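Local coordinates for protein (alpha-2u-globulin) (Rattus norvegicus, PDB 2A2U) that probably carries small lipophilic ligands inside its lipocalin barrel, and binds a hyaline droplet inducer, at residues Ser40-Ser45 against Met136-Arg141. Sequence-based numbering, arbitrary orientation.
Sequences SIVVAS and MVLYGR
The ring of Y139 lies beside S40, whose hydroxyl comes in obliquely, OG standing 3.4 Å from Y139 CE1. CG stands anti to the carbonyl carbon of Y139 (chi1 -69°), which brings CD1 and CE1 alongside S40 CA; F122 meets the same ring with its plane tilted about 60°. S40 OG is hydrogen-bonded elsewhere, to M61 N and V59 O, and meets the tyrosine ring by van der Waals contact. With an alanine at Y139, the space beside S40 would probably be left open and F122 would lose the ring it meets. On the same face, V43 and V137 form a non-hydrogen-bonded pair whose CG1 methyls approach to 3.6 Å.

The strands run antiparallel, their axes at 173°, and a classic beta bulge puts both I41 and V42 opposite L138. L138 O accepts I41 N at 3.1 Å and, weakly, V42 N. L138 N returns a bond to V42 O at 2.9 Å. The bulge points I41 toward the partner strand, where CG1 packs 3.5 Å from G140 N. Regular pairing continues to A44 and M136, which exchange two bonds of 2.8 Å, A44 N to M136 O and M136 N to A44 O.

V42, L138, A44 and M136 share the other face, on which helix 147-158 packs: F153 meets V42, C157 meets A44 and L156 meets M136. Strand 36-44 also pairs with 60-67 and 167-169, and 131-140 with 119-128. Joining the first and last long strands, 36-44 and 131-140, thus closes the lipocalin barrel, with helix 147-158 over the face of V42, A44 and M136.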
loop_
_atom_site.group_PDB
_atom_site.type_symbol
_atom_site.label_atom_id
_atom_site.label_comp_id
_atom_site.label_asym_id
_atom_site.label_seq_id
_atom_site.Cartn_x
_atom_site.Cartn_y
_atom_site.Cartn_z
ATOM N N SER A 40 -3.045 -13.222 21.348
ATOM C CA SER A 40 -1.618 -13.482 21.480
ATOM C C SER A 40 -1.375 -14.165 22.811
ATOM O O SER A 40 -1.702 -13.614 23.858
ATOM C CB SER A 40 -0.826 -12.178 21.401
ATOM O OG SER A 40 -0.785 -11.718 20.066
ATOM N N ILE A 41 -0.803 -15.364 22.764
ATOM C CA ILE A 41 -0.537 -16.129 23.970
ATOM C C ILE A 41 0.949 -16.146 24.349
ATOM O O ILE A 41 1.312 -15.747 25.456
ATOM C CB ILE A 41 -1.076 -17.573 23.833
ATOM C CG1 ILE A 41 -2.509 -17.565 23.273
ATOM C CG2 ILE A 41 -1.025 -18.284 25.173
ATOM C CD1 ILE A 41 -3.513 -16.730 24.063
ATOM N N VAL A 42 1.804 -16.608 23.439
ATOM C CA VAL A 42 3.245 -16.680 23.693
ATOM C C VAL A 42 4.026 -16.265 22.451
ATOM O O VAL A 42 3.697 -16.676 21.339
ATOM C CB VAL A 42 3.674 -18.125 24.069
ATOM C CG1 VAL A 42 5.157 -18.189 24.323
ATOM C CG2 VAL A 42 2.919 -18.603 25.286
ATOM N N VAL A 43 5.027 -15.409 22.640
ATOM C CA VAL A 43 5.893 -14.954 21.551
ATOM C C VAL A 43 7.317 -15.323 21.936
ATOM O O VAL A 43 7.680 -15.254 23.102
ATOM C CB VAL A 43 5.822 -13.419 21.318
ATOM C CG1 VAL A 43 4.424 -13.011 20.933
ATOM C CG2 VAL A 43 6.258 -12.670 22.553
ATOM N N ALA A 44 8.126 -15.710 20.961
ATOM C CA ALA A 44 9.494 -16.094 21.248
ATOM C C ALA A 44 10.414 -15.688 20.119
ATOM O O ALA A 44 10.110 -15.924 18.949
ATOM C CB ALA A 44 9.571 -17.584 21.455
ATOM N N SER A 45 11.528 -15.060 20.476
ATOM C CA SER A 45 12.527 -14.626 19.505
ATOM C C SER A 45 13.857 -14.534 20.207
ATOM O O SER A 45 13.910 -14.089 21.350
ATOM C CB SER A 45 12.184 -13.248 18.940
ATOM O OG SER A 45 13.161 -12.833 17.996
ATOM N N MET A 136 8.650 -16.581 16.603
ATOM C CA MET A 136 7.632 -17.619 16.648
ATOM C C MET A 136 6.517 -17.207 17.578
ATOM O O MET A 136 6.764 -16.707 18.665
ATOM C CB MET A 136 8.230 -18.959 17.057
ATOM C CG MET A 136 8.809 -19.684 15.880
ATOM S SD MET A 136 9.491 -21.258 16.278
ATOM C CE MET A 136 8.033 -22.208 16.522
ATOM N N VAL A 137 5.282 -17.356 17.126
ATOM C CA VAL A 137 4.148 -16.974 17.951
ATOM C C VAL A 137 3.080 -18.044 18.035
ATOM O O VAL A 137 2.897 -18.844 17.107
ATOM C CB VAL A 137 3.488 -15.671 17.448
ATOM C CG1 VAL A 137 4.408 -14.500 17.660
ATOM C CG2 VAL A 137 3.166 -15.787 15.984
ATOM N N LEU A 138 2.405 -18.062 19.182
ATOM C CA LEU A 138 1.315 -18.986 19.439
ATOM C C LEU A 138 0.076 -18.139 19.665
ATOM O O LEU A 138 0.091 -17.240 20.500
ATOM C CB LEU A 138 1.598 -19.832 20.685
ATOM C CG LEU A 138 0.471 -20.728 21.205
ATOM C CD1 LEU A 138 0.100 -21.733 20.142
ATOM C CD2 LEU A 138 0.913 -21.438 22.466
ATOM N N TYR A 139 -0.955 -18.368 18.855
ATOM C CA TYR A 139 -2.222 -17.653 18.984
ATOM C C TYR A 139 -3.275 -18.644 19.423
ATOM O O TYR A 139 -3.255 -19.803 19.002
ATOM C CB TYR A 139 -2.668 -17.056 17.651
ATOM C CG TYR A 139 -1.813 -15.923 17.178
ATOM C CD1 TYR A 139 -1.214 -15.066 18.085
ATOM C CD2 TYR A 139 -1.598 -15.712 15.821
ATOM C CE1 TYR A 139 -0.421 -14.026 17.659
ATOM C CE2 TYR A 139 -0.804 -14.674 15.382
ATOM C CZ TYR A 139 -0.219 -13.838 16.307
ATOM O OH TYR A 139 0.578 -12.801 15.900
ATOM N N GLY A 140 -4.193 -18.184 20.262
ATOM C CA GLY A 140 -5.254 -19.050 20.727
ATOM C C GLY A 140 -6.564 -18.372 20.442
ATOM O O GLY A 140 -6.588 -17.151 20.349
ATOM N N ARG A 141 -7.636 -19.140 20.261
ATOM C CA ARG A 141 -8.950 -18.548 20.003
ATOM C C ARG A 141 -9.530 -18.018 21.317
ATOM O O ARG A 141 -10.522 -17.282 21.330
ATOM C CB ARG A 141 -9.894 -19.570 19.382
ATOM C CG ARG A 141 -9.277 -20.299 18.224
ATOM C CD ARG A 141 -10.267 -20.549 17.120
ATOM N NE ARG A 141 -10.536 -19.350 16.340
ATOM C CZ ARG A 141 -10.639 -19.331 15.014
ATOM N NH1 ARG A 141 -10.491 -20.443 14.304
ATOM N NH2 ARG A 141 -10.915 -18.192 14.394
#